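Local coordinates for protein monoacylglycerol lipase (Palaeococcus ferrophilus, PDB 6QE2) that hydrolyses monoacylglycerols to glycerol and a free fatty acid, probably as a serine hydrolase of the alpha/beta-hydrolase fold, at residues V19-K31 with Y159-L173. Residues are numbered along the deposited sequence; the frame is centred on the assembly and turned at random.
With GOL (glycerol), chain C.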
ATOM      1  N   VAL A  19       5.152  -2.727  -1.508  1.00 20.10           N
ATOM      2  CA  VAL A  19       4.124  -2.359  -2.467  1.00 22.52           C
ATOM      3  C   VAL A  19       3.674  -0.919  -2.219  1.00 23.83           C
ATOM      4  O   VAL A  19       2.979  -0.644  -1.257  1.00 22.50           O
ATOM      5  CB  VAL A  19       2.934  -3.323  -2.357  1.00 21.46           C
ATOM      6  CG1 VAL A  19       1.932  -3.072  -3.459  1.00 24.52           C
ATOM      7  CG2 VAL A  19       3.418  -4.758  -2.400  1.00 23.45           C
ATOM      8  N   HIS A  20       4.089  -0.008  -3.108  1.00 22.96           N
ATOM      9  CA  HIS A  20       3.786   1.423  -2.958  1.00 22.66           C
ATOM     10  C   HIS A  20       2.334   1.711  -3.368  1.00 21.08           C
ATOM     11  O   HIS A  20       1.591   0.831  -3.785  1.00 23.45           O
ATOM     12  CB  HIS A  20       4.793   2.298  -3.754  1.00 23.52           C
ATOM     13  CG  HIS A  20       4.685   2.213  -5.259  1.00 21.13           C
ATOM     14  ND1 HIS A  20       3.617   2.773  -5.953  1.00 25.36           N
ATOM     15  CD2 HIS A  20       5.501   1.677  -6.193  1.00 22.72           C
ATOM     16  CE1 HIS A  20       3.780   2.568  -7.244  1.00 21.41           C
ATOM     17  NE2 HIS A  20       4.920   1.911  -7.422  1.00 24.08           N
ATOM     18  N   GLY A  21       1.960   2.981  -3.195  1.00 24.44           N
ATOM     19  CA  GLY A  21       0.594   3.425  -3.391  1.00 21.74           C
ATOM     20  C   GLY A  21       0.421   4.201  -4.699  1.00 24.99           C
ATOM     21  O   GLY A  21       1.326   4.309  -5.526  1.00 25.13           O
ATOM     22  N   LEU A  22      -0.760   4.817  -4.838  1.00 22.94           N
ATOM     23  CA  LEU A  22      -1.131   5.415  -6.113  1.00 25.08           C
ATOM     24  C   LEU A  22      -0.298   6.653  -6.346  1.00 23.09           C
ATOM     25  O   LEU A  22      -0.234   7.515  -5.479  1.00 25.74           O
ATOM     26  CB  LEU A  22      -2.628   5.840  -6.045  1.00 23.61           C
ATOM     27  CG  LEU A  22      -3.138   6.632  -7.260  1.00 23.62           C
ATOM     28  CD1 LEU A  22      -3.184   5.775  -8.497  1.00 26.87           C
ATOM     29  CD2 LEU A  22      -4.540   7.097  -6.952  1.00 27.72           C
ATOM     30  N   GLY A  23       0.248   6.805  -7.539  1.00 29.64           N
ATOM     31  CA  GLY A  23       0.944   8.029  -7.904  1.00 25.02           C
ATOM     32  C   GLY A  23       2.367   8.140  -7.393  1.00 30.96           C
ATOM     33  O   GLY A  23       3.058   9.097  -7.760  1.00 27.58           O
ATOM     34  N   GLU A  24       2.799   7.274  -6.471  1.00 26.05           N
ATOM     35  CA  GLU A  24       4.171   7.351  -5.958  1.00 23.49           C
ATOM     36  C   GLU A  24       4.992   6.198  -6.517  1.00 27.22           C
ATOM     37  O   GLU A  24       4.745   5.738  -7.659  1.00 24.15           O
ATOM     38  CB  GLU A  24       4.125   7.382  -4.431  1.00 23.86           C
ATOM     39  CG  GLU A  24       3.567   6.064  -3.846  1.00 26.22           C
ATOM     40  CD  GLU A  24       3.940   5.852  -2.379  1.00 27.53           C
ATOM     41  OE1 GLU A  24       4.639   6.703  -1.789  1.00 33.30           O
ATOM     42  OE2 GLU A  24       3.449   4.864  -1.810  1.00 26.62           O
ATOM     43  N   HIS A  25       6.030   5.791  -5.780  1.00 26.25           N
ATOM     44  CA  HIS A  25       6.967   4.820  -6.335  1.00 25.84           C
ATOM     45  C   HIS A  25       7.825   4.336  -5.184  1.00 25.46           C
ATOM     46  O   HIS A  25       7.809   4.900  -4.095  1.00 23.84           O
ATOM     47  CB  HIS A  25       7.869   5.406  -7.460  1.00 26.03           C
ATOM     48  CG  HIS A  25       8.663   6.582  -7.010  1.00 30.84           C
ATOM     49  ND1 HIS A  25       9.980   6.474  -6.588  1.00 27.90           N
ATOM     50  CD2 HIS A  25       8.310   7.877  -6.843  1.00 30.80           C
ATOM     51  CE1 HIS A  25      10.403   7.676  -6.218  1.00 34.06           C
ATOM     52  NE2 HIS A  25       9.402   8.537  -6.361  1.00 34.44           N
ATOM     53  N   SER A  26       8.598   3.274  -5.443  1.00 24.53           N
ATOM     54  CA  SER A  26       9.302   2.620  -4.344  1.00 27.25           C
ATOM     55  C   SER A  26      10.496   3.423  -3.846  1.00 32.16           C
ATOM     56  O   SER A  26      10.971   3.169  -2.734  1.00 26.67           O
ATOM     57  CB  SER A  26       9.750   1.218  -4.766  1.00 25.48           C
ATOM     58  OG  SER A  26      10.645   1.273  -5.869  1.00 28.10           O
ATOM     59  N   GLY A  27      10.967   4.404  -4.617  1.00 28.96           N
ATOM     60  CA  GLY A  27      12.109   5.193  -4.188  1.00 29.75           C
ATOM     61  C   GLY A  27      11.844   6.085  -2.991  1.00 32.70           C
ATOM     62  O   GLY A  27      12.803   6.576  -2.385  1.00 29.63           O
ATOM     63  N   ARG A  28      10.581   6.283  -2.615  1.00 28.51           N
ATOM     64  CA  ARG A  28      10.280   7.099  -1.451  1.00 28.07           C
ATOM     65  C   ARG A  28      10.496   6.357  -0.140  1.00 34.10           C
ATOM     66  O   ARG A  28      10.359   6.963   0.925  1.00 36.04           O
ATOM     67  CB  ARG A  28       8.832   7.595  -1.510  1.00 30.53           C
ATOM     68  CG  ARG A  28       8.507   8.429  -2.730  1.00 27.63           C
ATOM     69  CD  ARG A  28       7.097   8.996  -2.608  1.00 22.81           C
ATOM     70  NE  ARG A  28       7.001   9.995  -1.545  1.00 28.36           N
ATOM     71  CZ  ARG A  28       5.930  10.161  -0.771  1.00 31.48           C
ATOM     72  NH1 ARG A  28       4.876   9.373  -0.919  1.00 28.60           N
ATOM     73  NH2 ARG A  28       5.916  11.103   0.161  1.00 30.12           N
ATOM     74  N   TYR A  29      10.841   5.070  -0.188  1.00 28.09           N
ATOM     75  CA  TYR A  29      10.897   4.225   0.998  1.00 24.34           C
ATOM     76  C   TYR A  29      12.330   3.897   1.407  1.00 25.55           C
ATOM     77  O   TYR A  29      12.575   2.879   2.059  1.00 29.72           O
ATOM     78  CB  TYR A  29      10.096   2.948   0.766  1.00 24.55           C
ATOM     79  CG  TYR A  29       8.623   3.234   0.647  1.00 25.89           C
ATOM     80  CD1 TYR A  29       8.057   3.580  -0.574  1.00 30.15           C
ATOM     81  CD2 TYR A  29       7.806   3.192   1.764  1.00 29.89           C
ATOM     82  CE1 TYR A  29       6.700   3.865  -0.674  1.00 28.14           C
ATOM     83  CE2 TYR A  29       6.455   3.469   1.670  1.00 35.04           C
ATOM     84  CZ  TYR A  29       5.910   3.802   0.449  1.00 32.45           C
ATOM     85  OH  TYR A  29       4.558   4.081   0.372  1.00 33.39           O
ATOM     86  N   GLY A  30      13.279   4.761   1.041  1.00 30.64           N
ATOM     87  CA  GLY A  30      14.680   4.487   1.330  1.00 31.14           C
ATOM     88  C   GLY A  30      14.960   4.291   2.808  1.00 31.61           C
ATOM     89  O   GLY A  30      15.785   3.454   3.187  1.00 30.11           O
ATOM     90  N   LYS A  31      14.308   5.083   3.661  1.00 27.86           N
ATOM     91  CA  LYS A  31      14.542   4.970   5.098  1.00 28.65           C
ATOM     92  C   LYS A  31      14.091   3.614   5.629  1.00 33.06           C
ATOM     93  O   LYS A  31      14.830   2.943   6.360  1.00 28.73           O
ATOM     94  CB  LYS A  31      13.831   6.109   5.833  1.00 30.79           C
ATOM     95  CG  LYS A  31      14.044   6.121   7.343  1.00 36.39           C
ATOM     96  CD  LYS A  31      15.493   6.437   7.685  1.00 39.35           C
ATOM     97  CE  LYS A  31      15.668   6.711   9.172  1.00 37.64           C
ATOM     98  NZ  LYS A  31      17.025   7.251   9.466  1.00 39.15           N
ATOM     99  N   TYR A 159       7.154  15.649  -2.136  1.00 36.98           N
ATOM    100  CA  TYR A 159       6.202  14.876  -2.919  1.00 32.67           C
ATOM    101  C   TYR A 159       5.801  15.646  -4.152  1.00 35.90           C
ATOM    102  O   TYR A 159       5.764  15.114  -5.248  1.00 31.38           O
ATOM    103  CB  TYR A 159       4.972  14.587  -2.073  1.00 35.97           C
ATOM    104  CG  TYR A 159       3.904  13.735  -2.717  1.00 37.41           C
ATOM    105  CD1 TYR A 159       3.937  12.359  -2.618  1.00 30.80           C
ATOM    106  CD2 TYR A 159       2.845  14.310  -3.386  1.00 32.80           C
ATOM    107  CE1 TYR A 159       2.953  11.577  -3.181  1.00 32.69           C
ATOM    108  CE2 TYR A 159       1.856  13.537  -3.951  1.00 31.88           C
ATOM    109  CZ  TYR A 159       1.916  12.168  -3.845  1.00 30.08           C
ATOM    110  OH  TYR A 159       0.937  11.398  -4.409  1.00 35.83           O
ATOM    111  N   ILE A 160       5.510  16.921  -3.957  1.00 36.57           N
ATOM    112  CA  ILE A 160       5.100  17.784  -5.045  1.00 38.46           C
ATOM    113  C   ILE A 160       6.190  17.967  -6.080  1.00 37.47           C
ATOM    114  O   ILE A 160       5.918  18.024  -7.262  1.00 40.32           O
ATOM    115  CB  ILE A 160       4.692  19.165  -4.511  1.00 44.05           C
ATOM    116  CG1 ILE A 160       3.349  19.066  -3.801  1.00 45.81           C
ATOM    117  CG2 ILE A 160       4.620  20.172  -5.639  1.00 44.64           C
ATOM    118  CD1 ILE A 160       3.137  20.152  -2.777  1.00 49.77           C
ATOM    119  N   GLU A 161       7.426  18.043  -5.624  1.00 41.52           N
ATOM    120  CA  GLU A 161       8.550  18.263  -6.520  1.00 43.21           C
ATOM    121  C   GLU A 161       9.156  17.002  -7.111  1.00 41.45           C
ATOM    122  O   GLU A 161       9.969  17.073  -8.017  1.00 44.37           O
ATOM    123  CB  GLU A 161       9.615  19.070  -5.805  1.00 44.22           C
ATOM    124  CG  GLU A 161       9.140  20.462  -5.449  1.00 49.80           C
ATOM    125  CD  GLU A 161      10.112  21.197  -4.572  1.00 63.47           C
ATOM    126  OE1 GLU A 161      10.971  20.543  -3.956  1.00 61.22           O
ATOM    127  OE2 GLU A 161      10.018  22.433  -4.500  1.00 72.18           O
ATOM    128  N   ASP A 162       8.758  15.852  -6.594  1.00 36.76           N
ATOM    129  CA  ASP A 162       9.271  14.588  -7.095  1.00 37.27           C
ATOM    130  C   ASP A 162       8.784  14.396  -8.517  1.00 38.98           C
ATOM    131  O   ASP A 162       7.593  14.320  -8.750  1.00 39.16           O
ATOM    132  CB  ASP A 162       8.768  13.451  -6.207  1.00 37.61           C
ATOM    133  CG  ASP A 162       9.500  12.150  -6.435  1.00 35.13           C
ATOM    134  OD1 ASP A 162       9.906  11.880  -7.571  1.00 34.68           O
ATOM    135  OD2 ASP A 162       9.650  11.391  -5.472  1.00 34.30           O
ATOM    136  N   PRO A 163       9.699  14.278  -9.471  1.00 35.54           N
ATOM    137  CA  PRO A 163       9.312  14.093 -10.872  1.00 37.08           C
ATOM    138  C   PRO A 163       8.711  12.727 -11.197  1.00 33.58           C
ATOM    139  O   PRO A 163       8.107  12.583 -12.244  1.00 39.81           O
ATOM    140  CB  PRO A 163      10.626  14.285 -11.629  1.00 40.34           C
ATOM    141  CG  PRO A 163      11.678  13.968 -10.643  1.00 43.86           C
ATOM    142  CD  PRO A 163      11.155  14.420  -9.324  1.00 39.17           C
ATOM    143  N   LEU A 164       8.914  11.736 -10.339  1.00 31.26           N
ATOM    144  CA  LEU A 164       8.357  10.418 -10.537  1.00 31.53           C
ATOM    145  C   LEU A 164       6.930  10.339  -9.991  1.00 29.32           C
ATOM    146  O   LEU A 164       6.212   9.411 -10.311  1.00 33.57           O
ATOM    147  CB  LEU A 164       9.238   9.369  -9.871  1.00 33.25           C
ATOM    148  CG  LEU A 164      10.615   9.220 -10.502  1.00 31.79           C
ATOM    149  CD1 LEU A 164      11.445   8.197  -9.760  1.00 33.33           C
ATOM    150  CD2 LEU A 164      10.467   8.827 -11.954  1.00 37.20           C
ATOM    151  N   VAL A 165       6.536  11.306  -9.161  1.00 32.08           N
ATOM    152  CA  VAL A 165       5.187  11.325  -8.607  1.00 25.47           C
ATOM    153  C   VAL A 165       4.261  11.979  -9.623  1.00 34.52           C
ATOM    154  O   VAL A 165       4.618  12.984 -10.251  1.00 36.20           O
ATOM    155  CB  VAL A 165       5.158  12.068  -7.256  1.00 28.20           C
ATOM    156  CG1 VAL A 165       3.727  12.394  -6.847  1.00 31.60           C
ATOM    157  CG2 VAL A 165       5.828  11.234  -6.181  1.00 29.74           C
ATOM    158  N   HIS A 166       3.072  11.404  -9.797  1.00 30.53           N
ATOM    159  CA  HIS A 166       2.087  11.940 -10.724  1.00 28.99           C
ATOM    160  C   HIS A 166       0.715  11.871 -10.073  1.00 31.24           C
ATOM    161  O   HIS A 166       0.525  11.220  -9.043  1.00 27.13           O
ATOM    162  CB  HIS A 166       2.090  11.183 -12.059  1.00 31.30           C
ATOM    163  CG  HIS A 166       1.681   9.746 -11.941  1.00 33.71           C
ATOM    164  ND1 HIS A 166       0.365   9.352 -11.822  1.00 29.44           N
ATOM    165  CD2 HIS A 166       2.413   8.607 -11.945  1.00 26.84           C
ATOM    166  CE1 HIS A 166       0.304   8.034 -11.754  1.00 28.42           C
ATOM    167  NE2 HIS A 166       1.535   7.559 -11.819  1.00 29.40           N
ATOM    168  N   ASP A 167      -0.257  12.542 -10.693  1.00 26.20           N
ATOM    169  CA  ASP A 167      -1.612  12.600 -10.159  1.00 31.20           C
ATOM    170  C   ASP A 167      -2.622  11.902 -11.064  1.00 32.64           C
ATOM    171  O   ASP A 167      -3.820  12.200 -11.002  1.00 33.63           O
ATOM    172  CB  ASP A 167      -2.023  14.055  -9.918  1.00 31.12           C
ATOM    173  CG  ASP A 167      -2.308  14.816 -11.206  1.00 38.38           C
ATOM    174  OD1 ASP A 167      -1.777  14.440 -12.273  1.00 39.81           O
ATOM    175  OD2 ASP A 167      -3.072  15.800 -11.146  1.00 56.46           O
ATOM    176  N   ARG A 168      -2.164  10.972 -11.887  1.00 27.00           N
ATOM    177  CA  ARG A 168      -3.022  10.297 -12.849  1.00 29.89           C
ATOM    178  C   ARG A 168      -3.602   9.021 -12.265  1.00 33.18           C
ATOM    179  O   ARG A 168      -2.941   8.310 -11.500  1.00 31.80           O
ATOM    180  CB  ARG A 168      -2.247   9.958 -14.123  1.00 30.40           C
ATOM    181  CG  ARG A 168      -1.556  11.139 -14.774  1.00 37.47           C
ATOM    182  CD  ARG A 168      -2.550  11.938 -15.593  1.00 38.49           C
ATOM    183  NE  ARG A 168      -3.160  12.991 -14.797  1.00 44.27           N
ATOM    184  CZ  ARG A 168      -4.298  13.598 -15.108  1.00 41.38           C
ATOM    185  NH1 ARG A 168      -4.972  13.243 -16.194  1.00 39.94           N
ATOM    186  NH2 ARG A 168      -4.765  14.552 -14.323  1.00 41.09           N
ATOM    187  N   ILE A 169      -4.841   8.732 -12.642  1.00 27.44           N
ATOM    188  CA  ILE A 169      -5.473   7.450 -12.359  1.00 26.12           C
ATOM    189  C   ILE A 169      -6.364   7.121 -13.547  1.00 32.25           C
ATOM    190  O   ILE A 169      -7.104   7.984 -14.032  1.00 28.71           O
ATOM    191  CB  ILE A 169      -6.275   7.466 -11.039  1.00 24.40           C
ATOM    192  CG1 ILE A 169      -6.883   6.087 -10.753  1.00 26.95           C
ATOM    193  CG2 ILE A 169      -7.367   8.546 -11.052  1.00 27.60           C
ATOM    194  CD1 ILE A 169      -7.518   5.971  -9.364  1.00 26.36           C
ATOM    195  N   SER A 170      -6.271   5.894 -14.038  1.00 27.13           N
ATOM    196  CA  SER A 170      -7.080   5.520 -15.183  1.00 28.07           C
ATOM    197  C   SER A 170      -8.453   5.040 -14.725  1.00 27.88           C
ATOM    198  O   SER A 170      -8.690   4.776 -13.543  1.00 27.28           O
ATOM    199  CB  SER A 170      -6.385   4.441 -16.010  1.00 28.48           C
ATOM    200  OG  SER A 170      -6.437   3.187 -15.357  1.00 29.99           O
ATOM    201  N   GLY A 171      -9.381   4.961 -15.679  1.00 28.35           N
ATOM    202  CA  GLY A 171     -10.691   4.421 -15.357  1.00 27.04           C
ATOM    203  C   GLY A 171     -10.602   3.005 -14.824  1.00 30.92           C
ATOM    204  O   GLY A 171     -11.297   2.643 -13.871  1.00 30.81           O
ATOM    205  N   LYS A 172      -9.718   2.194 -15.416  1.00 27.39           N
ATOM    206  CA  LYS A 172      -9.521   0.824 -14.954  1.00 26.79           C
ATOM    207  C   LYS A 172      -9.028   0.801 -13.513  1.00 26.22           C
ATOM    208  O   LYS A 172      -9.536   0.039 -12.680  1.00 29.42           O
ATOM    209  CB  LYS A 172      -8.531   0.102 -15.873  1.00 30.03           C
ATOM    210  CG  LYS A 172      -8.270  -1.344 -15.486  1.00 36.50           C
ATOM    211  CD  LYS A 172      -7.164  -1.959 -16.335  1.00 36.64           C
ATOM    212  CE  LYS A 172      -7.140  -3.469 -16.176  1.00 48.35           C
ATOM    213  NZ  LYS A 172      -5.949  -4.090 -16.821  1.00 55.23           N
ATOM    214  N   LEU A 173      -8.047   1.644 -13.192  1.00 27.67           N
ATOM    215  CA  LEU A 173      -7.505   1.634 -11.837  1.00 22.91           C
ATOM    216  C   LEU A 173      -8.531   2.136 -10.832  1.00 29.98           C
ATOM    217  O   LEU A 173      -8.665   1.570  -9.741  1.00 25.71           O
ATOM    218  CB  LEU A 173      -6.226   2.469 -11.770  1.00 27.02           C
ATOM    219  CG  LEU A 173      -5.541   2.481 -10.400  1.00 27.89           C
ATOM    220  CD1 LEU A 173      -5.398   1.063  -9.846  1.00 26.79           C
ATOM    221  CD2 LEU A 173      -4.186   3.145 -10.515  1.00 27.94           C
TER
HETATM  222  C1  GOL C 301       1.151   8.088  -2.225  1.00 40.22           C
HETATM  223  O1  GOL C 301       1.023   8.785  -3.456  1.00 35.67           O
HETATM  224  C2  GOL C 301       0.443   8.891  -1.163  1.00 41.62           C
HETATM  225  O2  GOL C 301       0.581   8.261   0.104  1.00 31.88           O
HETATM  226  C3  GOL C 301      -1.017   8.954  -1.559  1.00 46.49           C
HETATM  227  O3  GOL C 301      -1.562   7.649  -1.418  1.00 52.28           O
HETATM  228  O   HOH W   1       4.583   7.116  -9.936  1.00 26.51           O
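His-25 and Asp-162 mark one end of a mixed polar and apolar loop-to-loop contact: the loop that follows strand 15-19 of the alpha/beta-hydrolase sheet meets the connection between helix 153-161 and strand 168-170, beside bound glycerol. His-25 NE2 donates in its ring plane, nearly straight (172°), to Asp-162 OD2 at 3.0 Å, the carboxylate almost perpendicular to the imidazole. OD1 accepts from Leu-164 N in an Asx turn, and Leu-164 CB lies over one face of the His-25 ring, Arg-28 CG over the opposite face. Further along, His-166 N donates to Gly-23 O (3.1 Å), and Gly-23 CA sits over a face of the His-166 ring, toward its rim. At the other end Leu-22 CD1 packs tightly on Leu-173 CD2 (3.5 Å) and Leu-22 CD2 on Ile-169 CD1 (4.0 Å). Arg-28, its chain bent at chi3 (68°), lays its guanidinium face on the ring edge of Tyr-159, Arg-28 CZ 3.5 Å from Tyr-159 CD1. Glu-24 OE1 helps hold that group through a salt bridge to NH1, with Glu-234 as second partner; OE2 accepts from Gly-21 N and Tyr-29 OH. A glutamine here would probably weaken the Arg-28 pairing and, if its amide nitrogen replaced OE2, leave Gly-21 N facing another donor. Joining the loops places Leu-22 O (2.7 Å) and Tyr-159 OH (2.8 Å) at glycerol O1, consistent with a place for the substrate's glycerol end.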